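Long-range contacts in farnesyltransferase, putative (Trypanosoma cruzi, PDB 3WCA), which probably catalyses the magnesium-dependent condensation of two farnesyl diphosphate molecules to squalene, using NADPH or NADH, in sterol biosynthesis: residues A[95-100]-A[111-115]; A[222-227]-A[249-253]. The protein carries 1 engineered substitution. All coordinates share one frame; numbering follows the deposited sequence.

Overall arrangement
Contacts 1 and 2 lie on opposite sides of the centre of a chain built of helices and loops with no strands, with their own centres 39 Å apart and their nearest atoms about 25 Å apart, so neither touches the other. They follow in series: 95-100 closes on 111-115 before 222-227 meets 249-253. Both flank the active-site region from a distance. In contact 1 the side chain of Leu111 is about 9 Å from that of the magnesium ligand Asp68 and about 13 Å from the magnesium ion. In contact 2 the side chain of Trp222 is about 13 Å from both that ion and the bound farnesyl thiodiphosphate. Contact 1 is partly buried, contact 2 almost wholly.

Contact 1: A[95-100]-A[111-115]; sequences TTWCMS and LERYT
Trp97 and Tyr114 form the aromatic part of this contact, an offset edge-to-face pair. The six-membered ring of Trp97 directs its CE3–CZ3 edge toward the tyrosine face, the planes standing at 87° with centroids 5.5 Å apart. The closest approach is from Trp97 CE3 to Tyr114 CD2, 3.6 Å. Trp97 reaches there because its CG lies opposite the backbone N (chi1 -172°), which swings the indole toward the tyrosine. A broad ring suits this place, since His91 stacks on it and Phe88 meets it at a steep angle.

The polar link is between backbones. Met99 N donates to Leu111 O over 3.1 Å in a nearly straight bond (166° at the hydrogen), approaching from above the carbonyl plane. That oxygen also accepts a weak bond from Tyr114 N. Glu112 CA offers a C-H to Met99 O, 3.4 Å away. The extended side chain of Glu112 reaches Ser100, where a water donates to OE2 and makes a weak link to Ser100 OG. Cys98 CB, a small group, fits closely against the carbonyl oxygens of Leu111 and Glu112, 3.4 Å from each O.

Apolar packing fills in the remainder. Met99 CB rests on Leu111 CB at 4.0 Å, and Cys98 CB approaches Tyr114 CB at 4.4 Å. Leu111 and Tyr114 also face helix 51-72, bearer of the metal ligands Asp68, Glu71 and Asp72, touching it at Ala66.

The arrangement is a loop folded back on the C-terminal end of helix 105-112, where Arg113 leaves the helical path, at the periphery of the all-helical squalene synthase fold.

Contact 2: A[222-227]-A[249-253]; sequences WPREIW and CLNAM
A buried helix-to-helix junction of the squalene synthase fold, remote from the metal and substrate sites, brings Trp222, Pro223, Ile226 and Trp227 against one side of helix 243-258. Its centre is the Met-aromatic contact of Met253 with Trp222. The methyl CE of Met253 sits over the five-membered ring, 3.5 Å from its centroid and 14° off the normal, a CH-pi contact, while SD lies over the same face. Farther along the indole, Met253 CG approaches Trp222 CE3 at 3.7 Å. The methionine can cover so much of one face because its chain is bent at chi2 (-70°) and again at chi3, curling the thioether over the indole.

Cys249 meets the same indole differently: its SG comes in at the edge, 3.8 Å from Trp222 CZ3. With SG opposite the backbone N (chi1 178°), the sulfur also reaches Trp227 CB at 3.7 Å, and so touches both tryptophans, the ring edge of one and the CB of the other. Leu250 CB touches Trp222 CH2 near the far end of the indole.

From helix 224-227, Ile226 crosses Met253 at a slant, its CG2 lying 4.0 Å from Met253 SD and 4.1 Å from Ala252 CB. The small alanine lets the branched isoleucine come close to the helix. Pro223 CD touches Met253 SD at 4.0 Å; the proline stands at the N-cap position of helix 224-227, its ring restricting phi just before the helix, and its O accepts from both Ile226 N and Trp227 N.

The polar edge of the indole is satisfied in this buried setting by a hydrogen bond from Trp222 NE1 to Ile205 O, while Leu250 and Met253 also touch Ile206 of helix 191-207. Apolar, sulfur-rich contact thus joins the short helix 224-227 and the tryptophan preceding it to helix 243-258 within the all-helical fold of the phytoene/squalene synthase family.

Contact 1: A[95-100]-A[111-115]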
loop_
_atom_site.group_PDB
_atom_site.type_symbol
_atom_site.label_atom_id
_atom_site.label_comp_id
_atom_site.label_asym_id
_atom_site.label_seq_id
_atom_site.Cartn_x
_atom_site.Cartn_y
_atom_site.Cartn_z
ATOM N N THR A 95 8.504 17.138 21.090
ATOM C CA THR A 95 9.853 16.658 20.802
ATOM C C THR A 95 10.523 15.797 21.870
ATOM O O THR A 95 11.680 15.405 21.713
ATOM C CB THR A 95 10.798 17.835 20.484
ATOM O OG1 THR A 95 10.762 18.777 21.562
ATOM C CG2 THR A 95 10.377 18.530 19.198
ATOM N N THR A 96 9.815 15.495 22.952
ATOM C CA THR A 96 10.404 14.676 24.002
ATOM C C THR A 96 9.700 13.331 24.124
ATOM O O THR A 96 10.139 12.450 24.864
ATOM C CB THR A 96 10.370 15.406 25.377
ATOM O OG1 THR A 96 10.983 14.579 26.373
ATOM C CG2 THR A 96 8.948 15.707 25.800
ATOM N N TRP A 97 8.619 13.166 23.375
ATOM C CA TRP A 97 7.863 11.924 23.422
ATOM C C TRP A 97 8.551 10.759 22.701
ATOM O O TRP A 97 9.250 10.955 21.705
ATOM C CB TRP A 97 6.475 12.130 22.815
ATOM C CG TRP A 97 5.596 10.947 23.009
ATOM C CD1 TRP A 97 4.781 10.702 24.073
ATOM C CD2 TRP A 97 5.501 9.802 22.156
ATOM N NE1 TRP A 97 4.182 9.474 23.938
ATOM C CE2 TRP A 97 4.607 8.898 22.769
ATOM C CE3 TRP A 97 6.085 9.450 20.931
ATOM C CZ2 TRP A 97 4.281 7.661 22.202
ATOM C CZ3 TRP A 97 5.761 8.221 20.366
ATOM C CH2 TRP A 97 4.866 7.342 21.004
ATOM N N CYS A 98 8.343 9.551 23.223
ATOM C CA CYS A 98 8.891 8.324 22.645
ATOM C C CYS A 98 8.283 7.109 23.356
ATOM O O CYS A 98 7.730 7.236 24.450
ATOM C CB CYS A 98 10.421 8.303 22.746
ATOM S SG CYS A 98 11.085 8.064 24.399
ATOM N N MET A 99 8.377 5.940 22.726
ATOM C CA MET A 99 7.816 4.705 23.279
ATOM C C MET A 99 8.908 3.640 23.409
ATOM O O MET A 99 9.635 3.367 22.450
ATOM C CB MET A 99 6.695 4.211 22.364
ATOM C CG MET A 99 5.777 3.187 22.986
ATOM S SD MET A 99 4.423 2.802 21.875
ATOM C CE MET A 99 3.291 4.147 22.207
ATOM N N SER A 100 8.997 3.014 24.582
ATOM C CA SER A 100 10.049 2.034 24.842
ATOM C C SER A 100 9.846 0.535 24.645
ATOM O O SER A 100 10.778 -0.147 24.222
ATOM C CB SER A 100 10.600 2.251 26.253
ATOM O OG SER A 100 11.244 3.509 26.359
ATOM N N LEU A 111 10.482 4.000 17.390
ATOM C CA LEU A 111 9.685 4.536 18.474
ATOM C C LEU A 111 10.520 5.039 19.652
ATOM O O LEU A 111 10.218 6.088 20.204
ATOM C CB LEU A 111 8.672 3.489 18.936
ATOM C CG LEU A 111 7.582 3.215 17.895
ATOM C CD1 LEU A 111 6.787 1.987 18.292
ATOM C CD2 LEU A 111 6.672 4.429 17.776
ATOM N N GLU A 112 11.571 4.307 20.025
ATOM C CA GLU A 112 12.416 4.716 21.151
ATOM C C GLU A 112 13.154 6.019 20.879
ATOM O O GLU A 112 13.306 6.852 21.772
ATOM C CB GLU A 112 13.426 3.620 21.494
ATOM C CG GLU A 112 12.782 2.295 21.854
ATOM C CD GLU A 112 13.793 1.207 22.142
ATOM O OE1 GLU A 112 14.772 1.089 21.381
ATOM O OE2 GLU A 112 13.599 0.459 23.122
ATOM N N ARG A 113 13.614 6.195 19.646
ATOM C CA ARG A 113 14.319 7.413 19.272
ATOM C C ARG A 113 13.408 8.245 18.381
ATOM O O ARG A 113 13.868 8.939 17.475
ATOM C CB ARG A 113 15.613 7.069 18.532
ATOM C CG ARG A 113 16.621 6.314 19.383
ATOM C CD ARG A 113 17.878 5.976 18.593
ATOM N NE ARG A 113 18.672 7.153 18.241
ATOM C CZ ARG A 113 19.664 7.139 17.355
ATOM N NH1 ARG A 113 19.978 6.012 16.732
ATOM N NH2 ARG A 113 20.344 8.249 17.093
ATOM N N TYR A 114 12.112 8.179 18.663
ATOM C CA TYR A 114 11.104 8.903 17.896
ATOM C C TYR A 114 11.304 10.418 17.934
ATOM O O TYR A 114 10.636 11.162 17.214
ATOM C CB TYR A 114 9.713 8.552 18.425
ATOM C CG TYR A 114 8.577 8.936 17.501
ATOM C CD1 TYR A 114 8.333 8.217 16.328
ATOM C CD2 TYR A 114 7.730 9.999 17.811
ATOM C CE1 TYR A 114 7.270 8.544 15.491
ATOM C CE2 TYR A 114 6.666 10.335 16.982
ATOM C CZ TYR A 114 6.440 9.600 15.826
ATOM O OH TYR A 114 5.374 9.908 15.022
ATOM N N THR A 115 12.228 10.874 18.771
ATOM C CA THR A 115 12.495 12.301 18.882
ATOM C C THR A 115 12.978 12.900 17.565
ATOM O O THR A 115 12.586 14.009 17.194
ATOM C CB THR A 115 13.569 12.587 19.943
ATOM O OG1 THR A 115 13.235 11.911 21.157
ATOM C CG2 THR A 115 13.659 14.077 20.213
HETATM O O HOH W 1 14.074 1.592 25.848
#

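Contact 2: A[222-227]-A[249-253]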
loop_
_atom_site.group_PDB
_atom_site.type_symbol
_atom_site.label_atom_id
_atom_site.label_comp_id
_atom_site.label_asym_id
_atom_site.label_seq_id
_atom_site.Cartn_x
_atom_site.Cartn_y
_atom_site.Cartn_z
ATOM N N TRP A 222 -7.998 -11.275 3.741
ATOM C CA TRP A 222 -8.953 -11.633 2.702
ATOM C C TRP A 222 -10.338 -11.607 3.368
ATOM O O TRP A 222 -10.531 -12.185 4.442
ATOM C CB TRP A 222 -8.621 -13.026 2.152
ATOM C CG TRP A 222 -7.355 -13.079 1.331
ATOM C CD1 TRP A 222 -6.284 -12.224 1.403
ATOM C CD2 TRP A 222 -7.023 -14.049 0.328
ATOM N NE1 TRP A 222 -5.308 -12.604 0.506
ATOM C CE2 TRP A 222 -5.736 -13.722 -0.166
ATOM C CE3 TRP A 222 -7.688 -15.168 -0.203
ATOM C CZ2 TRP A 222 -5.101 -14.472 -1.168
ATOM C CZ3 TRP A 222 -7.057 -15.914 -1.197
ATOM C CH2 TRP A 222 -5.773 -15.560 -1.668
ATOM N N PRO A 223 -11.314 -10.922 2.749
ATOM C CA PRO A 223 -12.669 -10.829 3.305
ATOM C C PRO A 223 -13.490 -12.116 3.229
ATOM O O PRO A 223 -13.534 -12.784 2.191
ATOM C CB PRO A 223 -13.290 -9.708 2.486
ATOM C CG PRO A 223 -12.683 -9.944 1.141
ATOM C CD PRO A 223 -11.227 -10.180 1.479
ATOM N N ARG A 224 -14.139 -12.459 4.337
ATOM C CA ARG A 224 -14.973 -13.654 4.384
ATOM C C ARG A 224 -15.972 -13.626 3.225
ATOM O O ARG A 224 -16.195 -14.632 2.559
ATOM C CB ARG A 224 -15.725 -13.713 5.718
ATOM C CG ARG A 224 -16.754 -14.836 5.821
ATOM C CD ARG A 224 -17.535 -14.743 7.123
ATOM N NE ARG A 224 -16.689 -15.040 8.271
ATOM C CZ ARG A 224 -16.351 -16.266 8.651
ATOM N NH1 ARG A 224 -16.800 -17.314 7.975
ATOM N NH2 ARG A 224 -15.549 -16.441 9.695
ATOM N N GLU A 225 -16.563 -12.463 2.977
ATOM C CA GLU A 225 -17.530 -12.341 1.901
ATOM C C GLU A 225 -17.001 -12.955 0.611
ATOM O O GLU A 225 -17.773 -13.467 -0.193
ATOM C CB GLU A 225 -17.897 -10.873 1.655
ATOM C CG GLU A 225 -19.112 -10.716 0.747
ATOM C CD GLU A 225 -19.434 -9.271 0.404
ATOM O OE1 GLU A 225 -19.226 -8.389 1.261
ATOM O OE2 GLU A 225 -19.915 -9.018 -0.722
ATOM N N ILE A 226 -15.689 -12.917 0.411
ATOM C CA ILE A 226 -15.120 -13.487 -0.801
ATOM C C ILE A 226 -14.669 -14.940 -0.629
ATOM O O ILE A 226 -14.989 -15.794 -1.464
ATOM C CB ILE A 226 -13.930 -12.622 -1.336
ATOM C CG1 ILE A 226 -14.466 -11.289 -1.859
ATOM C CG2 ILE A 226 -13.177 -13.363 -2.444
ATOM C CD1 ILE A 226 -13.410 -10.378 -2.478
ATOM N N TRP A 227 -13.950 -15.248 0.444
ATOM C CA TRP A 227 -13.493 -16.618 0.597
ATOM C C TRP A 227 -14.524 -17.670 1.022
ATOM O O TRP A 227 -14.325 -18.862 0.761
ATOM C CB TRP A 227 -12.264 -16.701 1.520
ATOM C CG TRP A 227 -12.403 -16.192 2.934
ATOM C CD1 TRP A 227 -11.901 -15.022 3.433
ATOM C CD2 TRP A 227 -12.954 -16.897 4.055
ATOM N NE1 TRP A 227 -12.092 -14.962 4.789
ATOM C CE2 TRP A 227 -12.739 -16.098 5.198
ATOM C CE3 TRP A 227 -13.608 -18.128 4.204
ATOM C CZ2 TRP A 227 -13.151 -16.493 6.481
ATOM C CZ3 TRP A 227 -14.017 -18.522 5.480
ATOM C CH2 TRP A 227 -13.786 -17.703 6.600
ATOM N N CYS A 249 -10.265 -18.838 -5.403
ATOM C CA CYS A 249 -10.474 -17.733 -4.482
ATOM C C CYS A 249 -9.368 -16.691 -4.732
ATOM O O CYS A 249 -9.630 -15.493 -4.748
ATOM C CB CYS A 249 -10.430 -18.234 -3.043
ATOM S SG CYS A 249 -10.615 -16.919 -1.837
ATOM N N LEU A 250 -8.137 -17.162 -4.925
ATOM C CA LEU A 250 -7.012 -16.283 -5.231
ATOM C C LEU A 250 -7.385 -15.473 -6.467
ATOM O O LEU A 250 -7.175 -14.255 -6.512
ATOM C CB LEU A 250 -5.751 -17.096 -5.528
ATOM C CG LEU A 250 -4.633 -16.408 -6.339
ATOM C CD1 LEU A 250 -4.162 -15.159 -5.606
ATOM C CD2 LEU A 250 -3.453 -17.375 -6.547
ATOM N N ASN A 251 -7.960 -16.142 -7.465
ATOM C CA ASN A 251 -8.344 -15.442 -8.688
ATOM C C ASN A 251 -9.451 -14.422 -8.468
ATOM O O ASN A 251 -9.497 -13.398 -9.144
ATOM C CB ASN A 251 -8.746 -16.438 -9.782
ATOM C CG ASN A 251 -7.559 -17.201 -10.315
ATOM O OD1 ASN A 251 -6.412 -16.794 -10.102
ATOM N ND2 ASN A 251 -7.815 -18.311 -11.009
ATOM N N ALA A 252 -10.336 -14.698 -7.518
ATOM C CA ALA A 252 -11.427 -13.774 -7.213
ATOM C C ALA A 252 -10.845 -12.560 -6.502
ATOM O O ALA A 252 -11.372 -11.455 -6.606
ATOM C CB ALA A 252 -12.473 -14.448 -6.318
ATOM N N MET A 253 -9.756 -12.760 -5.775
ATOM C CA MET A 253 -9.140 -11.637 -5.084
ATOM C C MET A 253 -8.516 -10.720 -6.132
ATOM O O MET A 253 -8.677 -9.499 -6.080
ATOM C CB MET A 253 -8.084 -12.131 -4.106
ATOM C CG MET A 253 -8.666 -12.869 -2.907
ATOM S SD MET A 253 -9.568 -11.817 -1.725
ATOM C CE MET A 253 -8.241 -10.767 -1.128
#